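Local atomic coordinates of acetyl transferase (Salmonella typhimurium, PDB entry 1S7K), a protein that acetylates the N-terminal amino group of ribosomal protein L7/L12, probably taking the acetyl group from acetyl-CoA in a GNAT-type site. Residues E15-A18 against S22-P25; P25-L30 against A70-I75; I75-E80 against Q110-Q115; G83-N88 against Q118-H123; K160-L165 against H170-Y175. All coordinates share one frame; numbering follows the deposited sequence.

Interaction 1: E15-A18 against S22-P25; sequences ELRA and SHVP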
# COMPACT_ATOMS: atom_id res chain seq x y z
N GLU A 15 -11.80 4.20 25.88
CA GLU A 15 -11.13 5.38 25.33
C GLU A 15 -9.82 4.91 24.65
O GLU A 15 -9.32 3.81 24.94
CB GLU A 15 -10.87 6.45 26.41
CG GLU A 15 -9.71 6.21 27.37
CD GLU A 15 -9.50 7.38 28.39
OE1 GLU A 15 -10.38 8.27 28.59
OE2 GLU A 15 -8.42 7.38 28.98
N LEU A 16 -9.36 5.68 23.68
CA LEU A 16 -8.11 5.38 22.95
C LEU A 16 -7.08 6.39 23.46
O LEU A 16 -7.42 7.56 23.66
CB LEU A 16 -8.29 5.61 21.45
CG LEU A 16 -9.29 4.71 20.73
CD1 LEU A 16 -9.53 5.23 19.32
CD2 LEU A 16 -8.66 3.29 20.67
N ARG A 17 -5.87 5.93 23.73
CA ARG A 17 -4.81 6.81 24.14
C ARG A 17 -3.66 6.62 23.12
O ARG A 17 -3.30 5.48 22.78
CB ARG A 17 -4.33 6.46 25.56
CG ARG A 17 -5.45 6.48 26.61
CD ARG A 17 -4.96 6.15 28.03
NE ARG A 17 -6.11 6.02 28.94
CZ ARG A 17 -6.06 5.49 30.17
NH1 ARG A 17 -7.16 5.41 30.92
NH2 ARG A 17 -4.91 5.04 30.66
N ALA A 18 -3.13 7.72 22.61
CA ALA A 18 -1.98 7.59 21.70
C ALA A 18 -0.88 6.82 22.42
O ALA A 18 -0.57 7.09 23.59
CB ALA A 18 -1.46 8.93 21.28
N SER A 22 5.40 5.67 28.06
CA SER A 22 4.93 5.15 29.34
C SER A 22 4.14 3.85 29.26
O SER A 22 3.99 3.15 30.26
CB SER A 22 4.06 6.17 30.07
OG SER A 22 2.81 6.36 29.41
N HIS A 23 3.62 3.51 28.08
CA HIS A 23 2.81 2.29 27.93
C HIS A 23 3.63 1.03 27.67
O HIS A 23 3.14 -0.09 27.81
CB HIS A 23 1.82 2.43 26.74
CG HIS A 23 0.90 3.62 26.81
ND1 HIS A 23 1.01 4.70 25.96
CD2 HIS A 23 -0.16 3.88 27.62
CE1 HIS A 23 0.07 5.58 26.24
NE2 HIS A 23 -0.65 5.11 27.25
N VAL A 24 4.87 1.21 27.23
CA VAL A 24 5.70 0.09 26.83
C VAL A 24 5.66 -1.05 27.82
O VAL A 24 5.38 -2.18 27.44
CB VAL A 24 7.17 0.53 26.56
CG1 VAL A 24 8.05 -0.70 26.25
CG2 VAL A 24 7.21 1.49 25.34
N PRO A 25 5.91 -0.76 29.11
CA PRO A 25 5.91 -1.83 30.12
C PRO A 25 4.69 -2.72 30.12
O PRO A 25 4.78 -3.94 30.17
CB PRO A 25 6.04 -1.07 31.44
CG PRO A 25 6.81 0.19 31.06
CD PRO A 25 6.19 0.56 29.71
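R17 and A18 meet H23 across the short loop that carries strand 14-18 into helix 24-33 near the N-terminal end of the GNAT fold. E15 does not reach the 22-25 segment, but it steadies the arginine that does. Its OE2 offers the lone pair turned away from the other oxygen to R17 NE at 2.7 Å, the partner lying 17° out of the guanidinium plane. A weak second bond to the same OE2 comes from R17 NH1 at 3.0 Å. R17 is placed along the sheet surface by this salt bridge, by a cation-pi contact with F76 and by a weak bond to N79. Its CB lies 4.3 Å from H23 NE2. A18 then gives the closest approach, with its carbonyl O 3.1 Å from H23 CE1, coming obliquely to the ring. The imidazole reaches back toward the strand because CG sits beside its own backbone N and opposite the carbonyl carbon (chi1 -56°). Its rotation is fixed from the loop, where ND1 is hydrogen-bonded to the backbone N of D20, whose OD2 in turn is bonded to S22 N. Over the centre of the ring stands S22 OG, 4.1 Å above the plane.

Interaction 2: P25-L30 against A70-I75; sequences PALHQL and AKMYLI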
# COMPACT_ATOMS: atom_id res chain seq x y z
N PRO A 25 5.91 -0.76 29.11
CA PRO A 25 5.91 -1.83 30.12
C PRO A 25 4.69 -2.72 30.12
O PRO A 25 4.78 -3.94 30.17
CB PRO A 25 6.04 -1.07 31.44
CG PRO A 25 6.81 0.19 31.06
CD PRO A 25 6.19 0.56 29.71
N ALA A 26 3.53 -2.09 30.09
CA ALA A 26 2.26 -2.82 30.13
C ALA A 26 1.88 -3.54 28.81
O ALA A 26 1.34 -4.67 28.79
CB ALA A 26 1.18 -1.85 30.52
N LEU A 27 2.11 -2.85 27.71
CA LEU A 27 1.76 -3.47 26.43
C LEU A 27 2.62 -4.70 26.21
O LEU A 27 2.12 -5.75 25.77
CB LEU A 27 2.00 -2.48 25.30
CG LEU A 27 1.82 -2.99 23.87
CD1 LEU A 27 0.37 -3.43 23.52
CD2 LEU A 27 2.30 -1.83 23.02
N HIS A 28 3.91 -4.57 26.54
CA HIS A 28 4.85 -5.68 26.36
C HIS A 28 4.28 -6.86 27.10
O HIS A 28 4.34 -7.97 26.62
CB HIS A 28 6.24 -5.36 26.93
CG HIS A 28 7.29 -6.39 26.59
ND1 HIS A 28 7.38 -6.98 25.34
CD2 HIS A 28 8.32 -6.90 27.32
CE1 HIS A 28 8.43 -7.79 25.31
NE2 HIS A 28 9.01 -7.77 26.50
N GLN A 29 3.72 -6.61 28.28
CA GLN A 29 3.13 -7.69 29.06
C GLN A 29 2.01 -8.38 28.29
O GLN A 29 1.90 -9.60 28.30
CB GLN A 29 2.57 -7.13 30.36
CG GLN A 29 3.61 -6.87 31.43
CD GLN A 29 4.06 -8.16 32.09
OE1 GLN A 29 5.05 -8.76 31.67
NE2 GLN A 29 3.29 -8.62 33.10
N LEU A 30 1.16 -7.58 27.65
CA LEU A 30 0.04 -8.12 26.87
C LEU A 30 0.57 -8.78 25.60
O LEU A 30 0.08 -9.85 25.20
CB LEU A 30 -0.94 -6.98 26.51
CG LEU A 30 -2.44 -7.30 26.54
CD1 LEU A 30 -2.79 -7.94 27.87
CD2 LEU A 30 -3.25 -6.03 26.33
N ALA A 70 1.51 7.21 10.23
CA ALA A 70 0.81 6.03 10.79
C ALA A 70 0.25 6.51 12.13
O ALA A 70 0.54 7.62 12.54
CB ALA A 70 1.85 4.86 11.07
N LYS A 71 -0.57 5.69 12.80
CA LYS A 71 -1.04 6.06 14.14
C LYS A 71 -1.04 4.83 14.96
O LYS A 71 -1.33 3.73 14.45
CB LYS A 71 -2.46 6.64 14.13
CG LYS A 71 -2.60 8.00 13.38
CD LYS A 71 -1.84 9.16 14.18
CE LYS A 71 -1.76 10.48 13.34
NZ LYS A 71 -0.99 11.45 14.22
N MET A 72 -0.67 4.96 16.23
CA MET A 72 -0.77 3.79 17.06
C MET A 72 -1.50 4.20 18.35
O MET A 72 -0.98 5.02 19.11
CB MET A 72 0.60 3.20 17.41
CG MET A 72 0.44 2.03 18.37
SD MET A 72 2.07 1.48 18.87
CE MET A 72 1.69 0.14 19.67
N TYR A 73 -2.72 3.66 18.56
CA TYR A 73 -3.46 3.96 19.76
C TYR A 73 -3.65 2.70 20.60
O TYR A 73 -3.77 1.58 20.10
CB TYR A 73 -4.86 4.56 19.38
CG TYR A 73 -4.82 5.91 18.73
CD1 TYR A 73 -4.74 7.09 19.50
CD2 TYR A 73 -4.86 6.04 17.34
CE1 TYR A 73 -4.70 8.38 18.87
CE2 TYR A 73 -4.82 7.30 16.71
CZ TYR A 73 -4.74 8.46 17.48
OH TYR A 73 -4.73 9.71 16.86
N LEU A 74 -3.69 2.90 21.91
CA LEU A 74 -3.94 1.85 22.87
C LEU A 74 -5.43 1.98 23.31
O LEU A 74 -5.91 3.09 23.61
CB LEU A 74 -3.03 2.04 24.09
CG LEU A 74 -1.59 1.66 23.79
CD1 LEU A 74 -0.76 1.67 25.08
CD2 LEU A 74 -1.59 0.22 23.27
N ILE A 75 -6.13 0.86 23.31
CA ILE A 75 -7.55 0.76 23.70
C ILE A 75 -7.59 0.41 25.19
O ILE A 75 -7.03 -0.62 25.58
CB ILE A 75 -8.26 -0.41 22.95
CG1 ILE A 75 -8.36 -0.15 21.43
CG2 ILE A 75 -9.73 -0.59 23.46
CD1 ILE A 75 -8.64 -1.54 20.70
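L27 of helix 24-33 is the residue that meets M72 and L74, so that the helix packs against one face of the central sheet of the GNAT fold through a small apolar patch. The two methyls of L27 divide the work. CD2 meets the end of M72 tip to tip, at 3.9 Å from CE, while CD1 passes L74 obliquely, 4.2 Å from its CD2. M72 gets that far because its chain is fully drawn out, with CG anti to the backbone N (chi1 176°) and no bend beyond it. L74 instead keeps CG next to its own N.

One shell further out, V84 of the adjoining strand 80-91 touches both L27 and L74. M72 also packs on A19, and L74 on H23. Y73 and I75, between and after the two contact residues on strand 71-77, serve the other face, where helix 112-127 lies. Backbone bonds to both neighbouring strands hold the strand in place, L74 pairing with R17 and Y73 with L85. On the helix side, the turn bearing L27 is kept in shape by L30 N, which donates to A26 O at 3.1 Å.

Interaction 3: I75-E80 against Q110-Q115; sequences IFCQNE and QGIMSQ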
# COMPACT_ATOMS: atom_id res chain seq x y z
N ILE A 75 -6.13 0.86 23.31
CA ILE A 75 -7.55 0.76 23.70
C ILE A 75 -7.59 0.41 25.19
O ILE A 75 -7.03 -0.62 25.58
CB ILE A 75 -8.26 -0.41 22.95
CG1 ILE A 75 -8.36 -0.15 21.43
CG2 ILE A 75 -9.73 -0.59 23.46
CD1 ILE A 75 -8.64 -1.54 20.70
N PHE A 76 -8.28 1.24 25.98
CA PHE A 76 -8.44 1.04 27.43
C PHE A 76 -9.91 0.86 27.72
O PHE A 76 -10.74 1.61 27.24
CB PHE A 76 -7.93 2.22 28.23
CG PHE A 76 -6.45 2.27 28.30
CD1 PHE A 76 -5.71 2.95 27.33
CD2 PHE A 76 -5.80 1.60 29.33
CE1 PHE A 76 -4.32 2.96 27.39
CE2 PHE A 76 -4.42 1.60 29.40
CZ PHE A 76 -3.68 2.29 28.42
N CYS A 77 -10.20 -0.16 28.51
CA CYS A 77 -11.58 -0.46 28.85
C CYS A 77 -11.62 -0.38 30.38
O CYS A 77 -10.93 -1.16 31.02
CB CYS A 77 -11.90 -1.87 28.35
SG CYS A 77 -13.49 -2.61 28.97
N GLN A 78 -12.42 0.53 30.94
CA GLN A 78 -12.49 0.73 32.39
C GLN A 78 -11.06 0.89 32.97
O GLN A 78 -10.75 0.33 34.04
CB GLN A 78 -13.18 -0.43 33.08
CG GLN A 78 -14.60 -0.73 32.55
CD GLN A 78 -15.46 -1.48 33.56
OE1 GLN A 78 -16.57 -1.89 33.27
NE2 GLN A 78 -14.92 -1.64 34.78
N ASN A 79 -10.21 1.61 32.24
CA ASN A 79 -8.82 1.90 32.62
C ASN A 79 -7.77 0.78 32.53
O ASN A 79 -6.62 0.97 32.92
CB ASN A 79 -8.76 2.53 34.02
CG ASN A 79 -9.36 3.92 34.03
OD1 ASN A 79 -9.01 4.73 33.19
ND2 ASN A 79 -10.28 4.18 34.97
N GLU A 80 -8.15 -0.36 31.98
CA GLU A 80 -7.25 -1.49 31.82
C GLU A 80 -6.83 -1.54 30.35
O GLU A 80 -7.66 -1.39 29.48
CB GLU A 80 -7.97 -2.77 32.17
CG GLU A 80 -7.03 -3.91 32.39
CD GLU A 80 -7.74 -5.19 32.66
OE1 GLU A 80 -8.89 -5.18 33.18
OE2 GLU A 80 -7.12 -6.24 32.37
N GLN A 110 -16.72 -8.41 21.93
CA GLN A 110 -17.57 -7.50 22.68
C GLN A 110 -17.81 -6.13 22.04
O GLN A 110 -18.24 -5.19 22.73
CB GLN A 110 -16.98 -7.31 24.08
CG GLN A 110 -16.89 -8.65 24.81
CD GLN A 110 -15.81 -8.62 25.90
OE1 GLN A 110 -15.84 -7.79 26.79
NE2 GLN A 110 -14.85 -9.49 25.79
N GLY A 111 -17.52 -5.99 20.73
CA GLY A 111 -17.73 -4.70 20.06
C GLY A 111 -16.81 -3.55 20.48
O GLY A 111 -17.06 -2.36 20.12
N ILE A 112 -15.78 -3.86 21.25
CA ILE A 112 -14.84 -2.84 21.74
C ILE A 112 -14.11 -2.24 20.52
O ILE A 112 -13.88 -1.02 20.45
CB ILE A 112 -13.79 -3.45 22.70
CG1 ILE A 112 -14.51 -3.89 24.00
CG2 ILE A 112 -12.70 -2.43 23.00
CD1 ILE A 112 -13.57 -4.69 25.08
N MET A 113 -13.70 -3.12 19.59
CA MET A 113 -13.01 -2.62 18.37
C MET A 113 -14.03 -1.86 17.54
O MET A 113 -13.75 -0.77 17.06
CB MET A 113 -12.39 -3.78 17.59
CG MET A 113 -11.78 -3.45 16.25
SD MET A 113 -10.69 -2.05 16.25
CE MET A 113 -9.72 -2.35 17.36
N SER A 114 -15.23 -2.39 17.40
CA SER A 114 -16.26 -1.67 16.57
C SER A 114 -16.57 -0.26 17.12
O SER A 114 -16.64 0.70 16.34
CB SER A 114 -17.54 -2.49 16.51
OG SER A 114 -17.35 -3.67 15.73
N GLN A 115 -16.73 -0.13 18.42
CA GLN A 115 -17.05 1.17 18.98
C GLN A 115 -15.83 2.03 18.93
O GLN A 115 -15.92 3.21 18.55
CB GLN A 115 -17.57 1.07 20.44
CG GLN A 115 -18.92 0.40 20.55
CD GLN A 115 -19.48 0.46 21.93
OE1 GLN A 115 -20.60 1.02 22.15
NE2 GLN A 115 -18.74 -0.07 22.87
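I112 and M113, in the first turn of helix 112-127, pack on I75 and C77 at the end of strand 71-77, where the CoA-binding loop of the GNAT fold runs into the helix. Along the 110-115 segment, Q110 comes first and ties the loop to itself, its NE2 bonding the carbonyls of S106 and Q108. G111 follows at the N-cap with a positive phi of 68°, a conformation readily taken by glycine, and its O receives Q115 N at 2.8 Å. I112 provides the main hydrophobic grip. Its CG2, anti to the backbone N, presses on I75 CG2 at 3.5 Å as the two isoleucines cross, while CD1 extends to within 4.4 Å of C77 SG. The M113 side chain does not start out toward the strand; bends at chi2 (49°) and chi3 (52°) fold it back until CE sits 3.6 Å from I75 CD1, the two chains meeting nearly at right angles. Y101, L103 and L85 also line this methionine or the isoleucine it touches. S114 points elsewhere, its OG bonded to N151.

G111, I112, M113 and S114 all contact CoA when it is bound; this apo chain holds none. The strand side ends in a type I' turn from C77 to E80, closed by paired backbone bonds, C77 N to E80 O and E80 N to C77 O, each 3.0 Å.

Interaction 4: G83-N88 against Q118-H123; sequences GVLSFN and QALMTH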
# COMPACT_ATOMS: atom_id res chain seq x y z
N GLY A 83 -6.00 -3.62 24.18
CA GLY A 83 -5.50 -3.98 22.86
C GLY A 83 -4.96 -2.78 22.14
O GLY A 83 -4.76 -1.75 22.75
N VAL A 84 -4.70 -2.92 20.84
CA VAL A 84 -4.13 -1.85 20.03
C VAL A 84 -5.03 -1.56 18.80
O VAL A 84 -5.59 -2.47 18.25
CB VAL A 84 -2.75 -2.25 19.46
CG1 VAL A 84 -2.33 -1.22 18.43
CG2 VAL A 84 -1.66 -2.30 20.60
N LEU A 85 -5.22 -0.29 18.46
CA LEU A 85 -5.97 0.11 17.27
C LEU A 85 -5.00 1.04 16.49
O LEU A 85 -4.57 2.12 17.01
CB LEU A 85 -7.24 0.86 17.64
CG LEU A 85 -8.08 1.34 16.46
CD1 LEU A 85 -8.27 0.22 15.48
CD2 LEU A 85 -9.44 1.85 16.96
N SER A 86 -4.62 0.60 15.28
CA SER A 86 -3.63 1.33 14.47
C SER A 86 -4.06 1.73 13.08
O SER A 86 -4.98 1.14 12.53
CB SER A 86 -2.37 0.47 14.28
OG SER A 86 -1.77 0.13 15.53
N PHE A 87 -3.39 2.74 12.53
CA PHE A 87 -3.54 3.10 11.15
C PHE A 87 -2.11 2.60 10.76
O PHE A 87 -1.10 3.25 11.07
CB PHE A 87 -3.67 4.62 10.95
CG PHE A 87 -5.04 5.16 11.20
CD1 PHE A 87 -5.23 6.51 11.55
CD2 PHE A 87 -6.16 4.36 11.06
CE1 PHE A 87 -6.51 7.03 11.78
CE2 PHE A 87 -7.44 4.87 11.28
CZ PHE A 87 -7.62 6.22 11.65
N ASN A 88 -2.05 1.39 10.18
CA ASN A 88 -0.76 0.81 9.85
C ASN A 88 0.07 1.74 8.99
O ASN A 88 1.30 1.77 9.12
CB ASN A 88 -0.91 -0.51 9.14
CG ASN A 88 -1.54 -1.56 10.02
OD1 ASN A 88 -1.31 -1.59 11.22
ND2 ASN A 88 -2.34 -2.44 9.41
N GLN A 118 -15.33 3.26 15.24
CA GLN A 118 -16.26 4.28 14.75
C GLN A 118 -15.89 5.62 15.35
O GLN A 118 -15.96 6.66 14.67
CB GLN A 118 -17.71 3.94 15.09
CG GLN A 118 -18.06 2.55 14.57
CD GLN A 118 -19.54 2.44 14.33
OE1 GLN A 118 -20.33 3.10 15.05
NE2 GLN A 118 -19.94 1.64 13.34
N ALA A 119 -15.45 5.59 16.61
CA ALA A 119 -15.09 6.84 17.29
C ALA A 119 -13.86 7.45 16.67
O ALA A 119 -13.81 8.67 16.44
CB ALA A 119 -14.84 6.59 18.79
N LEU A 120 -12.88 6.59 16.38
CA LEU A 120 -11.61 7.03 15.82
C LEU A 120 -11.82 7.65 14.45
O LEU A 120 -11.24 8.71 14.17
CB LEU A 120 -10.59 5.88 15.74
CG LEU A 120 -9.27 6.15 15.05
CD1 LEU A 120 -8.57 7.33 15.77
CD2 LEU A 120 -8.38 4.85 15.01
N MET A 121 -12.63 7.00 13.60
CA MET A 121 -12.91 7.49 12.25
C MET A 121 -13.65 8.84 12.28
O MET A 121 -13.33 9.77 11.56
CB MET A 121 -13.71 6.44 11.47
CG MET A 121 -12.87 5.15 11.23
SD MET A 121 -13.82 4.02 10.09
CE MET A 121 -15.35 3.80 11.02
N THR A 122 -14.60 8.96 13.18
CA THR A 122 -15.39 10.19 13.31
C THR A 122 -14.46 11.33 13.71
O THR A 122 -14.54 12.44 13.18
CB THR A 122 -16.44 9.99 14.43
OG1 THR A 122 -17.54 9.23 13.90
CG2 THR A 122 -16.88 11.36 15.01
N HIS A 123 -13.60 11.01 14.66
CA HIS A 123 -12.61 11.97 15.18
C HIS A 123 -11.67 12.44 14.04
O HIS A 123 -11.36 13.65 13.95
CB HIS A 123 -11.83 11.30 16.28
CG HIS A 123 -10.68 12.12 16.78
ND1 HIS A 123 -10.82 13.03 17.82
CD2 HIS A 123 -9.37 12.16 16.42
CE1 HIS A 123 -9.65 13.59 18.08
NE2 HIS A 123 -8.75 13.08 17.24
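L120 drives a single methyl, CD2, into the corner between L85 and F87, and nearly all of the close packing here is made by that branch. It meets L85 CD2 tip to tip at 3.7 Å. F87 and L120 approach each other from opposite directions, with the ring atom F87 CZ also 3.7 Å from L120 CD2, and the methyl lies obliquely to the ring. L120 CG follows behind, 3.8 Å from the same CZ. In L120, CG is anti to the backbone N (chi1 174°), which carries the branch off the helix toward the strand. The phenylalanine does not set out straight at the helix, and the far end of its ring makes the touch; Y124, one turn further along the helix, meets that ring edge-to-face.

Packing thins quickly away from this spot. M121 comes no closer than 5.4 Å to the 83-88 segment and is covered instead by F153 and I179. Q118, A119 and T122 make no contact with the strand segment and are partly exposed, while S86 points to the other face of the sheet and N88 is exposed at the strand's end. Near the L85 side the core continues through M113 and Y101, both of the CoA site. The contact is the inner seam of a GNAT domain, where the helix of the beta-alpha-beta crossover from strand 96-103 to strand 132-138 lies against the central sheet.

Interaction 5: K160-L165 against H170-Y175; sequences KQAEYL and HDVNMY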
# COMPACT_ATOMS: atom_id res chain seq x y z
N LYS A 160 -5.97 -11.31 -4.88
CA LYS A 160 -5.59 -12.72 -4.92
C LYS A 160 -4.25 -13.04 -4.32
O LYS A 160 -3.28 -12.42 -4.69
CB LYS A 160 -5.64 -13.18 -6.37
CG LYS A 160 -5.42 -14.64 -6.59
CD LYS A 160 -5.35 -14.98 -8.09
CE LYS A 160 -6.48 -15.91 -8.52
NZ LYS A 160 -5.91 -16.70 -9.71
N GLN A 161 -4.17 -13.99 -3.38
CA GLN A 161 -2.84 -14.37 -2.85
C GLN A 161 -1.95 -13.22 -2.43
O GLN A 161 -0.75 -13.23 -2.60
CB GLN A 161 -2.11 -15.21 -3.93
CG GLN A 161 -2.89 -16.48 -4.25
CD GLN A 161 -2.48 -17.12 -5.61
OE1 GLN A 161 -3.31 -17.70 -6.33
NE2 GLN A 161 -1.22 -17.01 -5.94
N ALA A 162 -2.56 -12.24 -1.78
CA ALA A 162 -1.84 -11.06 -1.42
C ALA A 162 -1.10 -11.05 -0.08
O ALA A 162 -0.19 -10.21 0.14
CB ALA A 162 -2.83 -9.91 -1.50
N GLU A 163 -1.45 -11.98 0.80
CA GLU A 163 -0.83 -11.99 2.13
C GLU A 163 -0.22 -13.32 2.45
O GLU A 163 -0.90 -14.33 2.47
CB GLU A 163 -1.88 -11.66 3.19
CG GLU A 163 -1.30 -11.69 4.64
CD GLU A 163 -2.25 -11.13 5.68
OE1 GLU A 163 -2.20 -11.61 6.84
OE2 GLU A 163 -3.04 -10.20 5.35
N TYR A 164 1.08 -13.31 2.68
CA TYR A 164 1.78 -14.57 3.02
C TYR A 164 1.58 -14.85 4.51
O TYR A 164 1.73 -13.96 5.35
CB TYR A 164 3.28 -14.41 2.73
CG TYR A 164 4.10 -15.67 2.97
CD1 TYR A 164 4.13 -16.68 2.04
CD2 TYR A 164 4.85 -15.82 4.13
CE1 TYR A 164 4.91 -17.82 2.22
CE2 TYR A 164 5.62 -16.95 4.35
CZ TYR A 164 5.66 -17.95 3.38
OH TYR A 164 6.48 -19.06 3.49
N LEU A 165 1.26 -16.09 4.85
CA LEU A 165 1.11 -16.45 6.24
C LEU A 165 1.19 -17.96 6.32
O LEU A 165 0.51 -18.66 5.58
CB LEU A 165 -0.24 -15.97 6.79
CG LEU A 165 -0.43 -15.96 8.31
CD1 LEU A 165 -0.91 -17.31 8.75
CD2 LEU A 165 0.90 -15.60 9.02
N HIS A 170 -2.41 -15.94 0.88
CA HIS A 170 -3.87 -15.95 1.02
C HIS A 170 -4.53 -14.77 0.35
O HIS A 170 -3.96 -13.71 0.33
CB HIS A 170 -4.20 -15.86 2.50
CG HIS A 170 -3.63 -17.01 3.27
ND1 HIS A 170 -4.28 -18.21 3.39
CD2 HIS A 170 -2.41 -17.17 3.85
CE1 HIS A 170 -3.50 -19.08 4.01
NE2 HIS A 170 -2.36 -18.48 4.30
N ASP A 171 -5.75 -14.97 -0.12
CA ASP A 171 -6.53 -13.88 -0.73
C ASP A 171 -6.89 -12.90 0.43
O ASP A 171 -7.14 -13.33 1.59
CB ASP A 171 -7.80 -14.45 -1.34
CG ASP A 171 -7.57 -15.19 -2.66
OD1 ASP A 171 -6.39 -15.52 -3.02
OD2 ASP A 171 -8.62 -15.49 -3.31
N VAL A 172 -7.01 -11.62 0.08
CA VAL A 172 -7.28 -10.55 1.05
C VAL A 172 -8.43 -9.66 0.57
O VAL A 172 -8.39 -9.18 -0.53
CB VAL A 172 -6.03 -9.63 1.17
CG1 VAL A 172 -6.31 -8.39 2.09
CG2 VAL A 172 -4.87 -10.42 1.79
N ASN A 173 -9.41 -9.42 1.43
CA ASN A 173 -10.52 -8.53 1.09
C ASN A 173 -10.09 -7.10 1.38
O ASN A 173 -9.43 -6.81 2.39
CB ASN A 173 -11.75 -8.86 1.94
CG ASN A 173 -12.53 -10.06 1.40
OD1 ASN A 173 -12.52 -10.34 0.20
ND2 ASN A 173 -13.21 -10.78 2.30
N MET A 174 -10.45 -6.20 0.47
CA MET A 174 -10.16 -4.82 0.70
C MET A 174 -11.50 -4.15 0.90
O MET A 174 -12.36 -4.17 0.01
CB MET A 174 -9.41 -4.18 -0.49
CG MET A 174 -9.31 -2.63 -0.20
SD MET A 174 -8.29 -1.73 -1.38
CE MET A 174 -6.69 -2.33 -0.85
N TYR A 175 -11.64 -3.50 2.06
CA TYR A 175 -12.87 -2.79 2.48
C TYR A 175 -12.57 -1.32 2.67
O TYR A 175 -11.47 -0.95 3.08
CB TYR A 175 -13.33 -3.30 3.85
CG TYR A 175 -13.90 -4.69 3.90
CD1 TYR A 175 -15.26 -4.92 3.65
CD2 TYR A 175 -13.09 -5.77 4.27
CE1 TYR A 175 -15.80 -6.26 3.81
CE2 TYR A 175 -13.60 -7.06 4.41
CZ TYR A 175 -14.98 -7.30 4.19
OH TYR A 175 -15.50 -8.60 4.43
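A classic beta bulge interrupts the C-terminal hairpin of strands 154-165 and 168-178, with A162 and E163 together facing H170. E163 and H170 form an antiparallel hydrogen-bonded pair: H170 N donates almost straight to E163 O (2.7 Å, 177°), and E163 N returns a bond to H170 O at 3.1 Å, lying in the carbonyl plane. The histidine side chain adds a bond to the backbone of the partner strand. With CG beside its own backbone N, the imidazole swings along that strand, and NE2 donates to L165 O at 3.1 Å with the acceptor exactly in the ring plane. L165 CB packs 3.8 Å from CD2 of the same ring.

At the other end the chain turns a corner at K160 and Q161, and D171 secures it. Its OD1 takes the backbone N of Q161 at 2.7 Å, the donor standing 38° above the carboxylate plane, and the side chains of K160 and D171 run side by side in the same direction. V172 CG2 packs on A162 CB at 3.9 Å and comes to 3.5 Å from E163 CB, the E163 and V172 side chains crossing at about a right angle.

The N-to-C directions of the short strands 162-165 and 170-175 make 130°, well short of antiparallel. Strand 168-178 is flanked on its other side by strand 132-138, D171 pairing with V139 and N173 with C137, while V172 also packs on K136. The second subunit adjoins the outer strand, where N94 of that subunit bonds Y164 N and E156 of that subunit bonds K160 N.

Overall arrangement
Interactions 1 to 4 cluster in the N-terminal half of the GNAT sheet, their centres 5 to 13 Å apart, whereas interaction 5 lies 22 to 30 Å from them at the other end of the same eight-stranded sheet. Interactions 1 and 2 share helix 24-33 on one face; interactions 3 and 4 share helix 112-127 on the other. Strand 71-77 runs through interactions 2 and 3, bordered by strand 14-18 of interaction 1 and strand 80-91 of interaction 4. Along the chain, interactions 1, 2 and 3 follow in series, interactions 3 and 4 interlace, and interaction 5 comes last. Interaction 3 thus carries part of the CoA site and interaction 4 adjoins it, while the distant hairpin adjoins the second subunit.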